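PDB 4LQZ: uncharacterized protein from Staphylococcus aureus subsp. aureus, which is of unknown function but belongs to the DUF4909 family and folds into a curled antiparallel beta sheet with a streptavidin-like topology. Local coordinates for residues Lys77-Lys82 with Gln134-Thr139; Tyr93-Ile98 with Ser109-Met114. All coordinates share one frame; numbering follows the deposited sequence. Where two conformers were deposited one is given.

From the N terminus, the chain lays down strands 21-26 to 61-66 before entering the loop that holds Lys77-Lys82. It then runs through strand 85-88 into strand 91-100, turns back along strand 105-110, and the resulting hairpin is where interaction 2 closes a short loop of ten residues. A longer excursion leads to Gln134-Thr139, whose return to Lys77-Lys82 in interaction 1 closes a loop of 51 residues, so interaction 2 is nested inside interaction 1. Strand 138-142 pairs with 105-110, so both contacts reach the same curled sheet, interaction 1 joining a loop to its last strand. They also touch directly: Phe80 O lies 2.6 Å from Tyr96 OH, a probable hydrogen bond.

Interaction 1 of 2, residues Lys77-Lys82 with Gln134-Thr139; sequences KPDFWK and QNDRMT
In this streptavidin-like fold, a short 3-10 turn, residues 78-81, packs against the start of the last strand through a Met-aromatic contact between Phe80 and selenomethionine Met138. With CG anti to the backbone N (chi1 167°), the Phe80 ring reaches Met138. In the conformer described, one of two deposited, the terminal methyl CE of Met138 sits over one face, 3.8 Å from the centroid of the Phe80 ring, and makes a CH-pi contact; SE lies obliquely beside it. The Met138 chain bends at chi3 to bring CE there, crossing the Phe80 side chain at about a right angle, while its CB reaches Phe80 CE1 at 3.5 Å. A long, flexible selenomethionine side chain, like that of the methionine it replaces, can fold over a flat ring. On the ring's edge, near its plane, the carbonyl O of Asp136 comes within 3.3 Å of Phe80 CD1.

Asp136 is the third residue of the type I turn from Gln134 to Arg137 and points its carboxylate at the 3-10 turn. Its oxygens are hydrogen-bonded outside the two segments, OD2 to His133 NE2 and OD1 to His27 NE2, which may ease the nearness of the Asp79 carboxylate. Here the two branches of Asp136 lean on aliphatic carbons: OD1 rests 3.5 Å from Lys77 CB, and OD2 lies 3.3 Å from Asp79 CB.

Interaction 2 of 2, residues Tyr93-Ile98 with Ser109-Met114; sequences YYVYLI and SALQDM
Two backbone hydrogen bonds join Leu97 and Ser109 as an antiparallel hydrogen-bonded pair. Leu97 N gives to Ser109 O at 2.8 Å, within the carbonyl plane, and Ser109 N returns a nearly straight bond (176° at the hydrogen) to Leu97 O, also at 2.8 Å. Ser109 O has a further, weaker neighbour in Tyr96 CA, at 3.4 Å in a CA-H...O contact.

Apolar packing continues past this pair, where Leu111 spreads its two methyls along the other strand. Its CD1 meets Val95 CG1 at 3.8 Å, and its CD2 meets Leu97 CB at the same separation of 3.8 Å. A branched leucine suits the place because one side chain can serve both neighbours. Val95 contributes the CG1 branch, which stands anti to its backbone N (chi1 -169°); Leu111 and Val95 meet at a slant.

The aromatic contact belongs to Tyr96, which shares a face of the sheet with Ala110. The edge of its ring borders the opposing backbone, with CD1 3.6 Å from Ala110 N, and CE1 reaches Ala110 CB at 4.1 Å. A methyl group is small enough to let the ring lie close to the chain. The hydroxyl of Tyr96 is engaged elsewhere, in a hydrogen bond to Phe80 O, and its ring stacks with that of Phe80.

Beyond the segments, Thr83 OG1 pairs with both Val95 O and Leu111 N, linking the strand to the departing chain. The pairing is that of a beta hairpin, strands 91-100 and 105-110, extended by Leu111 packing, within the curled antiparallel sheet of a streptavidin-like fold.

Interaction 1 of 2, residues Lys77-Lys82 with Gln134-Thr139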
loop_
_atom_site.group_PDB
_atom_site.type_symbol
_atom_site.label_atom_id
_atom_site.label_comp_id
_atom_site.label_asym_id
_atom_site.label_seq_id
_atom_site.Cartn_x
_atom_site.Cartn_y
_atom_site.Cartn_z
ATOM N N LYS A 77 5.404 5.128 -10.729
ATOM C CA LYS A 77 6.236 4.173 -11.467
ATOM C C LYS A 77 5.640 2.762 -11.336
ATOM O O LYS A 77 5.301 2.346 -10.228
ATOM C CB LYS A 77 7.697 4.214 -10.992
ATOM C CG LYS A 77 8.378 5.552 -11.277
ATOM C CD LYS A 77 9.354 5.488 -12.432
ATOM C CE LYS A 77 10.218 6.722 -12.506
ATOM N NZ LYS A 77 9.539 7.859 -13.185
ATOM N N PRO A 78 5.438 2.048 -12.457
ATOM C CA PRO A 78 4.760 0.740 -12.394
ATOM C C PRO A 78 5.427 -0.345 -11.552
ATOM O O PRO A 78 4.710 -1.228 -11.076
ATOM C CB PRO A 78 4.717 0.295 -13.862
ATOM C CG PRO A 78 5.733 1.123 -14.550
ATOM C CD PRO A 78 5.708 2.431 -13.863
ATOM N N ASP A 79 6.767 -0.305 -11.355
ATOM C CA ASP A 79 7.427 -1.353 -10.570
ATOM C C ASP A 79 7.110 -1.239 -9.061
ATOM O O ASP A 79 7.400 -2.169 -8.314
ATOM C CB ASP A 79 8.925 -1.418 -10.862
ATOM C CG ASP A 79 9.174 -1.994 -12.256
ATOM O OD1 ASP A 79 8.195 -2.438 -12.903
ATOM O OD2 ASP A 79 10.336 -2.016 -12.686
ATOM N N PHE A 80 6.416 -0.165 -8.651
ATOM C CA PHE A 80 5.865 -0.007 -7.303
ATOM C C PHE A 80 4.882 -1.163 -7.045
ATOM O O PHE A 80 4.757 -1.632 -5.908
ATOM C CB PHE A 80 5.157 1.354 -7.160
ATOM C CG PHE A 80 4.309 1.470 -5.906
ATOM C CD1 PHE A 80 4.904 1.641 -4.658
ATOM C CD2 PHE A 80 2.923 1.354 -5.971
ATOM C CE1 PHE A 80 4.127 1.682 -3.492
ATOM C CE2 PHE A 80 2.145 1.412 -4.806
ATOM C CZ PHE A 80 2.757 1.576 -3.576
ATOM N N TRP A 81 4.202 -1.622 -8.123
ATOM C CA TRP A 81 3.212 -2.696 -8.105
ATOM C C TRP A 81 3.864 -4.091 -8.180
ATOM O O TRP A 81 3.151 -5.090 -8.098
ATOM C CB TRP A 81 2.134 -2.499 -9.203
ATOM C CG TRP A 81 1.396 -1.196 -9.044
ATOM C CD1 TRP A 81 1.616 -0.043 -9.739
ATOM C CD2 TRP A 81 0.446 -0.870 -8.018
ATOM N NE1 TRP A 81 0.799 0.958 -9.269
ATOM C CE2 TRP A 81 0.077 0.481 -8.203
ATOM C CE3 TRP A 81 -0.136 -1.592 -6.956
ATOM C CZ2 TRP A 81 -0.850 1.123 -7.370
ATOM C CZ3 TRP A 81 -1.081 -0.968 -6.159
ATOM C CH2 TRP A 81 -1.442 0.369 -6.379
ATOM N N LYS A 82 5.208 -4.167 -8.203
ATOM C CA LYS A 82 5.907 -5.451 -8.184
ATOM C C LYS A 82 6.096 -5.880 -6.719
ATOM O O LYS A 82 7.117 -5.580 -6.078
ATOM C CB LYS A 82 7.230 -5.385 -8.969
ATOM C CG LYS A 82 7.660 -6.731 -9.532
ATOM C CD LYS A 82 9.115 -6.705 -9.953
ATOM C CE LYS A 82 9.746 -8.070 -9.865
ATOM N NZ LYS A 82 11.218 -8.012 -10.083
ATOM N N GLN A 134 13.934 -1.123 -3.647
ATOM C CA GLN A 134 13.087 -0.235 -2.853
ATOM C C GLN A 134 12.981 1.165 -3.450
ATOM O O GLN A 134 12.293 2.003 -2.896
ATOM C CB GLN A 134 13.636 -0.160 -1.404
ATOM C CG GLN A 134 13.332 -1.408 -0.567
ATOM C CD GLN A 134 11.843 -1.709 -0.490
ATOM O OE1 GLN A 134 11.021 -0.821 -0.313
ATOM N NE2 GLN A 134 11.462 -2.949 -0.728
ATOM N N ASN A 135 13.654 1.425 -4.570
ATOM C CA ASN A 135 13.676 2.750 -5.190
ATOM C C ASN A 135 12.293 3.263 -5.660
ATOM O O ASN A 135 12.117 4.485 -5.731
ATOM C CB ASN A 135 14.707 2.793 -6.326
ATOM C CG ASN A 135 16.123 2.999 -5.789
ATOM O OD1 ASN A 135 16.332 3.168 -4.585
ATOM N ND2 ASN A 135 17.129 3.024 -6.663
ATOM N N ASP A 136 11.305 2.371 -5.941
ATOM C CA ASP A 136 9.993 2.848 -6.362
ATOM C C ASP A 136 9.010 2.909 -5.197
ATOM O O ASP A 136 7.804 2.988 -5.416
ATOM C CB ASP A 136 9.414 1.993 -7.505
ATOM C CG ASP A 136 10.254 2.064 -8.769
ATOM O OD1 ASP A 136 10.583 3.196 -9.207
ATOM O OD2 ASP A 136 10.582 0.998 -9.314
ATOM N N ARG A 137 9.517 2.943 -3.972
ATOM C CA ARG A 137 8.654 2.978 -2.798
ATOM C C ARG A 137 7.849 4.271 -2.735
ATOM O O ARG A 137 8.281 5.335 -3.184
ATOM C CB ARG A 137 9.462 2.792 -1.496
ATOM C CG ARG A 137 10.306 3.992 -1.118
ATOM C CD ARG A 137 10.712 3.994 0.329
ATOM N NE ARG A 137 11.715 5.027 0.535
ATOM C CZ ARG A 137 12.702 4.946 1.412
ATOM N NH1 ARG A 137 12.824 3.877 2.191
ATOM N NH2 ARG A 137 13.598 5.920 1.501
HETATM N N MSE A 138 6.669 4.166 -2.181
HETATM C CA MSE A 138 5.810 5.321 -2.003
HETATM C C MSE A 138 6.101 5.978 -0.667
HETATM O O MSE A 138 6.341 5.275 0.298
HETATM C CB MSE A 138 4.349 4.883 -2.047
HETATM C CG MSE A 138 3.432 5.917 -2.620
HETATM SE SE MSE A 138 1.767 5.075 -3.239
HETATM C CE MSE A 138 2.135 5.011 -5.148
ATOM N N THR A 139 6.025 7.317 -0.606
ATOM C CA THR A 139 6.176 8.053 0.654
ATOM C C THR A 139 4.830 8.718 0.931
ATOM O O THR A 139 4.267 9.395 0.050
ATOM C CB THR A 139 7.358 9.038 0.642
ATOM O OG1 THR A 139 8.559 8.283 0.594
ATOM C CG2 THR A 139 7.406 9.933 1.899
#

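Interaction 2 of 2, residues Tyr93-Ile98 with Ser109-Met114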
loop_
_atom_site.group_PDB
_atom_site.type_symbol
_atom_site.label_atom_id
_atom_site.label_comp_id
_atom_site.label_asym_id
_atom_site.label_seq_id
_atom_site.Cartn_x
_atom_site.Cartn_y
_atom_site.Cartn_z
ATOM N N TYR A 93 -5.259 -7.977 -3.862
ATOM C CA TYR A 93 -4.605 -6.880 -3.139
ATOM C C TYR A 93 -3.099 -6.928 -3.315
ATOM O O TYR A 93 -2.514 -8.011 -3.323
ATOM C CB TYR A 93 -4.940 -6.952 -1.645
ATOM C CG TYR A 93 -6.403 -6.775 -1.319
ATOM C CD1 TYR A 93 -6.928 -5.517 -1.057
ATOM C CD2 TYR A 93 -7.250 -7.874 -1.205
ATOM C CE1 TYR A 93 -8.265 -5.351 -0.696
ATOM C CE2 TYR A 93 -8.598 -7.719 -0.882
ATOM C CZ TYR A 93 -9.101 -6.454 -0.623
ATOM O OH TYR A 93 -10.427 -6.281 -0.299
ATOM N N TYR A 94 -2.474 -5.752 -3.439
ATOM C CA TYR A 94 -1.014 -5.558 -3.506
ATOM C C TYR A 94 -0.564 -5.234 -2.075
ATOM O O TYR A 94 -1.132 -4.338 -1.442
ATOM C CB TYR A 94 -0.648 -4.456 -4.524
ATOM C CG TYR A 94 -0.961 -4.879 -5.941
ATOM C CD1 TYR A 94 -2.267 -4.842 -6.430
ATOM C CD2 TYR A 94 0.025 -5.425 -6.761
ATOM C CE1 TYR A 94 -2.580 -5.324 -7.702
ATOM C CE2 TYR A 94 -0.275 -5.894 -8.043
ATOM C CZ TYR A 94 -1.577 -5.821 -8.516
ATOM O OH TYR A 94 -1.886 -6.270 -9.781
ATOM N N VAL A 95 0.386 -6.018 -1.533
ATOM C CA VAL A 95 0.788 -5.919 -0.126
ATOM C C VAL A 95 2.098 -5.103 0.068
ATOM O O VAL A 95 3.086 -5.341 -0.623
ATOM C CB VAL A 95 0.911 -7.332 0.510
ATOM C CG1 VAL A 95 1.060 -7.246 2.029
ATOM C CG2 VAL A 95 -0.273 -8.238 0.112
ATOM N N TYR A 96 2.074 -4.142 1.023
ATOM C CA TYR A 96 3.221 -3.282 1.327
ATOM C C TYR A 96 3.509 -3.242 2.790
ATOM O O TYR A 96 2.585 -3.180 3.606
ATOM C CB TYR A 96 2.994 -1.836 0.832
ATOM C CG TYR A 96 2.824 -1.798 -0.670
ATOM C CD1 TYR A 96 3.931 -1.736 -1.511
ATOM C CD2 TYR A 96 1.568 -1.964 -1.255
ATOM C CE1 TYR A 96 3.789 -1.810 -2.897
ATOM C CE2 TYR A 96 1.413 -2.034 -2.636
ATOM C CZ TYR A 96 2.525 -1.941 -3.455
ATOM O OH TYR A 96 2.375 -2.040 -4.825
ATOM N N LEU A 97 4.798 -3.228 3.126
ATOM C CA LEU A 97 5.200 -3.024 4.496
ATOM C C LEU A 97 5.032 -1.541 4.772
ATOM O O LEU A 97 5.569 -0.718 4.022
ATOM C CB LEU A 97 6.644 -3.487 4.759
ATOM C CG LEU A 97 7.224 -3.116 6.145
ATOM C CD1 LEU A 97 6.500 -3.865 7.275
ATOM C CD2 LEU A 97 8.770 -3.304 6.190
ATOM N N ILE A 98 4.263 -1.200 5.824
ATOM C CA ILE A 98 4.108 0.185 6.227
ATOM C C ILE A 98 5.262 0.524 7.168
ATOM O O ILE A 98 5.377 -0.095 8.238
ATOM C CB ILE A 98 2.721 0.484 6.899
ATOM C CG1 ILE A 98 1.534 0.082 5.993
ATOM C CG2 ILE A 98 2.635 1.959 7.325
ATOM C CD1 ILE A 98 0.159 -0.012 6.796
ATOM N N SER A 109 6.402 0.097 1.423
ATOM C CA SER A 109 7.529 -0.616 0.803
ATOM C C SER A 109 7.120 -1.957 0.261
ATOM O O SER A 109 6.529 -2.749 0.991
ATOM C CB SER A 109 8.666 -0.769 1.806
ATOM O OG SER A 109 9.023 0.522 2.273
ATOM N N ALA A 110 7.442 -2.215 -1.030
ATOM C CA ALA A 110 7.162 -3.469 -1.726
ATOM C C ALA A 110 7.896 -4.621 -1.054
ATOM O O ALA A 110 8.978 -4.449 -0.495
ATOM C CB ALA A 110 7.554 -3.381 -3.207
ATOM N N LEU A 111 7.245 -5.782 -1.071
ATOM C CA LEU A 111 7.709 -7.036 -0.505
ATOM C C LEU A 111 8.124 -7.980 -1.614
ATOM O O LEU A 111 7.727 -7.777 -2.761
ATOM C CB LEU A 111 6.581 -7.679 0.324
ATOM C CG LEU A 111 6.001 -6.894 1.507
ATOM C CD1 LEU A 111 4.830 -7.645 2.076
ATOM C CD2 LEU A 111 7.072 -6.648 2.622
ATOM N N GLN A 112 8.891 -9.024 -1.265
ATOM C CA GLN A 112 9.327 -10.075 -2.179
ATOM C C GLN A 112 8.118 -10.910 -2.572
ATOM O O GLN A 112 7.297 -11.227 -1.705
ATOM C CB GLN A 112 10.403 -10.951 -1.518
ATOM N N ASP A 113 7.996 -11.228 -3.877
ATOM C CA ASP A 113 6.884 -12.014 -4.415
ATOM C C ASP A 113 7.275 -13.512 -4.463
ATOM O O ASP A 113 8.430 -13.854 -4.192
ATOM C CB ASP A 113 6.485 -11.480 -5.811
ATOM C CG ASP A 113 5.055 -11.761 -6.261
ATOM O OD1 ASP A 113 4.395 -12.629 -5.649
ATOM O OD2 ASP A 113 4.610 -11.136 -7.249
HETATM N N MSE A 114 6.308 -14.408 -4.775
HETATM C CA MSE A 114 6.530 -15.858 -4.826
HETATM C C MSE A 114 6.096 -16.494 -6.135
HETATM O O MSE A 114 5.270 -15.939 -6.870
HETATM C CB MSE A 114 5.759 -16.559 -3.699
HETATM C CG MSE A 114 6.375 -16.408 -2.322
HETATM SE SE MSE A 114 5.401 -17.437 -0.962
HETATM C CE MSE A 114 3.680 -16.509 -1.022
#